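Local coordinates for protein putative acetyl xylan esterase (Cellvibrio japonicus, PDB 2W9X) that removes acetyl groups from plant cell wall polysaccharides, deacetylating acetylated xylan and, with a large preference, glucomannan, at residues B[73-78]-B[111-116]; B[52-57]-B[175-180]. One frame throughout, in Å; residues are numbered along the deposited sequence.

Overall arrangement
Contact 1 lies within the N-terminal beta domain, beside its seam with the GDSL-like, SGNH-type esterase domain, and contact 2 crosses that seam; their centres are about 8 Å apart. Contact 1 pairs strands 76-81 and 108-113 within an antiparallel sheet; contact 2 sets the lead-in to strand 56-62, the neighbour of 108-113 on its other side, against the loop between helices 167-173 and 180-187. Along the chain both segments of contact 1 fall between those of contact 2. Two probable hydrogen bonds link them: Leu111 N to Phe57 O (2.8 Å) joins neighbouring strands, and Leu114 O to Ser176 N (2.7 Å) ties the run after strand 108-113 to the esterase loop.

Contact 1 of 2, residues B[73-78]-B[111-116]; sequences DQNIFR and LEKLTE
Strands 76-78 and 111-113 run antiparallel, their short axes 4.7 Å apart and 147° between their directions, with Phe77 opposite Lys113 in a non-hydrogen-bonded pair and Arg78 opposite Glu112 in a hydrogen-bonded one. Arg78 N gives to Glu112 O, and Glu112 N returns a nearly straight bond to Arg78 O. On the face of Arg78 and Glu112 the two side chains lie side by side, pointing the same way. Arg78 NE (2.8 Å) and NH1 (3.0 Å) both grip Glu112 OE1, the guanidinium and carboxylate planes only 26° apart; Glu112 OE2 bridges to Arg110 and Lys186. Leu114 CD1 crosses the aliphatic stem of Arg78, 3.6 Å from CG. On the other face Leu111 CD1 packs 3.7 Å from Phe77 CB, and the ring slants across Lys113, its CD1 3.8 Å from Lys113 CA. Past the paired residues, Leu114 N bonds Ile76 O, then Thr115 takes over: OG1 stands between the backbone N and the carbonyl carbon (chi1 47°) and accepts from Ile76 N (3.0 Å), while CG2 packs on Ile76 CG1. Threonine suits this place because one branch bonds the backbone and the other stays apolar. This is antiparallel beta pairing in the N-terminal domain of a CE2 esterase, with a salt bridge across one face.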
loop_
_atom_site.group_PDB
_atom_site.type_symbol
_atom_site.label_atom_id
_atom_site.label_comp_id
_atom_site.label_asym_id
_atom_site.label_seq_id
_atom_site.Cartn_x
_atom_site.Cartn_y
_atom_site.Cartn_z
ATOM N N ASP B 73 10.657 39.292 -9.039
ATOM C CA ASP B 73 9.717 40.102 -8.260
ATOM C C ASP B 73 8.395 39.356 -8.021
ATOM O O ASP B 73 7.365 39.971 -7.747
ATOM C CB ASP B 73 9.463 41.459 -8.945
ATOM C CG ASP B 73 8.654 41.333 -10.238
ATOM O OD1 ASP B 73 8.505 40.206 -10.764
ATOM O OD2 ASP B 73 8.168 42.375 -10.735
ATOM N N GLN B 74 8.437 38.030 -8.133
ATOM C CA GLN B 74 7.234 37.207 -8.051
ATOM C C GLN B 74 7.165 36.388 -6.769
ATOM O O GLN B 74 6.086 36.082 -6.299
ATOM C CB GLN B 74 7.156 36.259 -9.257
ATOM C CG GLN B 74 6.942 36.957 -10.602
ATOM C CD GLN B 74 5.617 37.676 -10.658
ATOM O OE1 GLN B 74 4.568 37.081 -10.441
ATOM N NE2 GLN B 74 5.657 38.966 -10.944
ATOM N N ASN B 75 8.323 36.035 -6.220
ATOM C CA ASN B 75 8.401 35.119 -5.084
ATOM C C ASN B 75 8.894 35.726 -3.778
ATOM O O ASN B 75 9.625 36.712 -3.773
ATOM C CB ASN B 75 9.310 33.942 -5.438
ATOM C CG ASN B 75 8.726 33.071 -6.509
ATOM O OD1 ASN B 75 9.214 33.048 -7.654
ATOM N ND2 ASN B 75 7.661 32.360 -6.167
ATOM N N ILE B 76 8.480 35.112 -2.673
ATOM C CA ILE B 76 9.164 35.270 -1.398
ATOM C C ILE B 76 10.097 34.064 -1.276
ATOM O O ILE B 76 9.733 32.948 -1.674
ATOM C CB ILE B 76 8.186 35.321 -0.184
ATOM C CG1 ILE B 76 7.042 36.317 -0.427
ATOM C CG2 ILE B 76 8.940 35.663 1.109
ATOM C CD1 ILE B 76 5.941 36.322 0.676
ATOM N N PHE B 77 11.296 34.302 -0.742
ATOM C CA PHE B 77 12.297 33.265 -0.539
ATOM C C PHE B 77 12.709 33.269 0.909
ATOM O O PHE B 77 12.580 34.278 1.594
ATOM C CB PHE B 77 13.586 33.566 -1.339
ATOM C CG PHE B 77 13.413 33.564 -2.825
ATOM C CD1 PHE B 77 13.655 32.406 -3.563
ATOM C CD2 PHE B 77 13.041 34.725 -3.494
ATOM C CE1 PHE B 77 13.510 32.398 -4.952
ATOM C CE2 PHE B 77 12.900 34.732 -4.878
ATOM C CZ PHE B 77 13.135 33.569 -5.609
ATOM N N ARG B 78 13.248 32.145 1.367
ATOM C CA ARG B 78 14.101 32.191 2.539
ATOM C C ARG B 78 15.530 31.744 2.214
ATOM O O ARG B 78 15.760 30.911 1.315
ATOM C CB ARG B 78 13.487 31.457 3.745
ATOM C CG ARG B 78 13.431 29.957 3.630
ATOM C CD ARG B 78 12.569 29.336 4.725
ATOM N NE ARG B 78 12.699 27.877 4.662
ATOM C CZ ARG B 78 12.092 27.016 5.466
ATOM N NH1 ARG B 78 12.318 25.720 5.306
ATOM N NH2 ARG B 78 11.270 27.439 6.419
ATOM N N LEU B 111 19.119 28.498 -0.626
ATOM C CA LEU B 111 18.061 29.459 -0.936
ATOM C C LEU B 111 16.808 28.680 -1.335
ATOM O O LEU B 111 16.892 27.769 -2.174
ATOM C CB LEU B 111 18.503 30.379 -2.083
ATOM C CG LEU B 111 17.461 31.252 -2.800
ATOM C CD1 LEU B 111 17.099 32.490 -1.984
ATOM C CD2 LEU B 111 17.941 31.645 -4.206
ATOM N N GLU B 112 15.658 29.021 -0.738
ATOM C CA GLU B 112 14.400 28.310 -1.034
ATOM C C GLU B 112 13.257 29.236 -1.446
ATOM O O GLU B 112 12.979 30.228 -0.782
ATOM C CB GLU B 112 13.939 27.472 0.177
ATOM C CG GLU B 112 14.932 26.392 0.628
ATOM C CD GLU B 112 14.526 25.662 1.893
ATOM O OE1 GLU B 112 13.660 26.144 2.665
ATOM O OE2 GLU B 112 15.092 24.578 2.122
ATOM N N LYS B 113 12.580 28.881 -2.535
ATOM C CA LYS B 113 11.312 29.505 -2.922
ATOM C C LYS B 113 10.194 29.032 -1.968
ATOM O O LYS B 113 10.094 27.844 -1.644
ATOM C CB LYS B 113 10.994 29.153 -4.378
ATOM C CG LYS B 113 9.639 29.580 -4.917
ATOM C CD LYS B 113 9.286 28.656 -6.083
ATOM C CE LYS B 113 8.611 29.367 -7.236
ATOM N NZ LYS B 113 7.171 29.593 -7.015
ATOM N N LEU B 114 9.374 29.979 -1.514
ATOM C CA LEU B 114 8.306 29.707 -0.543
ATOM C C LEU B 114 6.939 29.743 -1.200
ATOM O O LEU B 114 6.058 28.970 -0.863
ATOM C CB LEU B 114 8.343 30.777 0.561
ATOM C CG LEU B 114 9.237 30.623 1.784
ATOM C CD1 LEU B 114 10.484 29.835 1.543
ATOM C CD2 LEU B 114 9.520 31.957 2.458
ATOM N N THR B 115 6.771 30.662 -2.142
ATOM C CA THR B 115 5.457 31.013 -2.668
ATOM C C THR B 115 5.112 30.266 -3.965
ATOM O O THR B 115 5.972 29.633 -4.582
ATOM C CB THR B 115 5.367 32.519 -2.912
ATOM O OG1 THR B 115 6.545 32.948 -3.599
ATOM C CG2 THR B 115 5.246 33.290 -1.589
ATOM N N GLU B 116 3.837 30.326 -4.345
ATOM C CA GLU B 116 3.347 29.698 -5.555
ATOM C C GLU B 116 3.120 30.758 -6.619
ATOM O O GLU B 116 2.586 31.838 -6.325
ATOM C CB GLU B 116 2.033 28.955 -5.299
ATOM C CG GLU B 116 1.494 28.269 -6.554
ATOM C CD GLU B 116 0.215 27.491 -6.332
ATOM O OE1 GLU B 116 -0.618 27.882 -5.485
ATOM O OE2 GLU B 116 0.034 26.478 -7.036
#

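Contact 2 of 2, residues B[52-57]-B[175-180]; sequences WPAVYF and NSQMAF
The interface between the N-terminal beta domain and the SGNH-type esterase domain is the setting here: Pro53 and Ala54, just ahead of strand 56-62, meet Ser176 and Gln177 of the turn that begins at Asn175 and comes before helix 180-187. The contact is small, burying 170 Å², and rests on Ala54, Ser176 and the folded-over Gln177, with a smaller part from Pro53. Ala54 CB points at the turn and sits 3.8 Å from Ser176 CB; its single methyl lets the two backbones come within 5.4 Å at the CA atoms of Ala54 and Ser176. Beside it, Ser176 OG lies 3.5 Å from Pro53 CB. With chi1 at -70° that hydroxyl is beside its own backbone N, and it is hydrogen-bonded to Val154 O, so a buried polar atom is satisfied within the esterase domain while its flank packs on proline. Gln177 bends at chi2 (-59°), bringing its terminal amide beside Ala54, with CD 4.1 Å from Ala54 CB. The turn is shaped from within by Asn175: its OD1 accepts from Gln177 N (3.0 Å) in the carbonyl plane, and Met178 N bonds Asn175 O (3.1 Å). Asparagine suits this place because its short side chain places OD1 where the N-H two residues on can reach it. Pro53 lies about 10 Å, side chain to side chain, from Ser151, the inferred nucleophile. The arrangement is an Asx turn of the esterase domain docked against the approach to a beta-domain strand.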
loop_
_atom_site.group_PDB
_atom_site.type_symbol
_atom_site.label_atom_id
_atom_site.label_comp_id
_atom_site.label_asym_id
_atom_site.label_seq_id
_atom_site.Cartn_x
_atom_site.Cartn_y
_atom_site.Cartn_z
ATOM N N TRP B 52 7.355 26.066 -10.805
ATOM C CA TRP B 52 6.797 25.051 -9.911
ATOM C C TRP B 52 7.197 25.391 -8.461
ATOM O O TRP B 52 8.215 26.055 -8.238
ATOM C CB TRP B 52 7.265 23.644 -10.300
ATOM C CG TRP B 52 6.665 23.096 -11.576
ATOM C CD1 TRP B 52 7.264 23.052 -12.793
ATOM C CD2 TRP B 52 5.356 22.509 -11.754
ATOM N NE1 TRP B 52 6.422 22.483 -13.726
ATOM C CE2 TRP B 52 5.245 22.140 -13.118
ATOM C CE3 TRP B 52 4.269 22.267 -10.901
ATOM C CZ2 TRP B 52 4.092 21.531 -13.652
ATOM C CZ3 TRP B 52 3.114 21.657 -11.434
ATOM C CH2 TRP B 52 3.043 21.293 -12.801
ATOM N N PRO B 53 6.384 24.967 -7.471
ATOM C CA PRO B 53 6.698 25.388 -6.096
ATOM C C PRO B 53 8.011 24.809 -5.534
ATOM O O PRO B 53 8.534 23.825 -6.069
ATOM C CB PRO B 53 5.502 24.881 -5.270
ATOM C CG PRO B 53 4.543 24.228 -6.209
ATOM C CD PRO B 53 5.179 24.121 -7.569
ATOM N N ALA B 54 8.527 25.436 -4.468
ATOM C CA ALA B 54 9.533 24.841 -3.567
ATOM C C ALA B 54 10.927 24.569 -4.161
ATOM O O ALA B 54 11.708 23.783 -3.601
ATOM C CB ALA B 54 8.965 23.574 -2.881
ATOM N N VAL B 55 11.223 25.226 -5.284
ATOM C CA VAL B 55 12.528 25.190 -5.926
ATOM C C VAL B 55 13.606 25.671 -4.938
ATOM O O VAL B 55 13.329 26.503 -4.068
ATOM C CB VAL B 55 12.508 26.045 -7.247
ATOM C CG1 VAL B 55 13.889 26.394 -7.715
ATOM C CG2 VAL B 55 11.751 25.302 -8.344
ATOM N N TYR B 56 14.811 25.106 -5.040
ATOM C CA TYR B 56 15.933 25.536 -4.193
ATOM C C TYR B 56 17.294 25.470 -4.882
ATOM O O TYR B 56 17.490 24.701 -5.834
ATOM C CB TYR B 56 15.968 24.772 -2.854
ATOM C CG TYR B 56 16.087 23.266 -2.959
ATOM C CD1 TYR B 56 17.339 22.645 -2.950
ATOM C CD2 TYR B 56 14.943 22.461 -3.046
ATOM C CE1 TYR B 56 17.455 21.259 -3.038
ATOM C CE2 TYR B 56 15.047 21.074 -3.134
ATOM C CZ TYR B 56 16.303 20.477 -3.126
ATOM O OH TYR B 56 16.414 19.109 -3.202
ATOM N N PHE B 57 18.221 26.285 -4.381
ATOM C CA PHE B 57 19.604 26.353 -4.867
ATOM C C PHE B 57 20.565 26.284 -3.678
ATOM O O PHE B 57 20.358 26.973 -2.659
ATOM C CB PHE B 57 19.840 27.654 -5.642
ATOM C CG PHE B 57 18.870 27.878 -6.770
ATOM C CD1 PHE B 57 19.170 27.439 -8.065
ATOM C CD2 PHE B 57 17.667 28.540 -6.551
ATOM C CE1 PHE B 57 18.276 27.645 -9.106
ATOM C CE2 PHE B 57 16.765 28.747 -7.597
ATOM C CZ PHE B 57 17.070 28.300 -8.871
ATOM N N ASN B 175 3.586 28.886 2.266
ATOM C CA ASN B 175 4.993 28.517 2.422
ATOM C C ASN B 175 5.196 27.052 2.045
ATOM O O ASN B 175 4.969 26.141 2.862
ATOM C CB ASN B 175 5.492 28.799 3.842
ATOM C CG ASN B 175 7.000 28.589 3.992
ATOM O OD1 ASN B 175 7.604 27.780 3.292
ATOM N ND2 ASN B 175 7.605 29.309 4.930
ATOM N N SER B 176 5.651 26.835 0.811
ATOM C CA SER B 176 5.791 25.491 0.287
ATOM C C SER B 176 6.805 24.646 1.055
ATOM O O SER B 176 6.690 23.424 1.090
ATOM C CB SER B 176 6.150 25.536 -1.204
ATOM O OG SER B 176 5.039 25.996 -1.962
ATOM N N GLN B 177 7.793 25.304 1.658
ATOM C CA GLN B 177 8.874 24.618 2.347
ATOM C C GLN B 177 8.424 24.070 3.697
ATOM O O GLN B 177 9.107 23.229 4.302
ATOM C CB GLN B 177 10.080 25.548 2.526
ATOM C CG GLN B 177 10.680 26.083 1.220
ATOM C CD GLN B 177 11.168 24.994 0.270
ATOM O OE1 GLN B 177 11.403 25.258 -0.903
ATOM N NE2 GLN B 177 11.334 23.782 0.771
ATOM N N MET B 178 7.273 24.549 4.166
ATOM C CA MET B 178 6.643 23.985 5.367
ATOM C C MET B 178 5.485 23.028 5.093
ATOM O O MET B 178 4.929 22.442 6.031
ATOM C CB MET B 178 6.244 25.084 6.319
ATOM C CG MET B 178 7.497 25.705 6.845
ATOM S SD MET B 178 7.169 26.731 8.185
ATOM C CE MET B 178 6.280 28.028 7.358
ATOM N N ALA B 179 5.148 22.848 3.816
ATOM C CA ALA B 179 4.214 21.803 3.434
ATOM C C ALA B 179 4.870 20.435 3.677
ATOM O O ALA B 179 6.085 20.338 3.827
ATOM C CB ALA B 179 3.780 21.966 1.973
ATOM N N PHE B 180 4.059 19.376 3.668
ATOM C CA PHE B 180 4.524 18.036 4.038
ATOM C C PHE B 180 5.604 17.429 3.126
ATOM O O PHE B 180 6.374 16.575 3.568
ATOM C CB PHE B 180 3.329 17.074 4.193
ATOM C CG PHE B 180 2.494 16.916 2.933
ATOM C CD1 PHE B 180 2.897 16.041 1.902
ATOM C CD2 PHE B 180 1.287 17.609 2.797
ATOM C CE1 PHE B 180 2.125 15.882 0.737
ATOM C CE2 PHE B 180 0.509 17.458 1.656
ATOM C CZ PHE B 180 0.934 16.586 0.612
#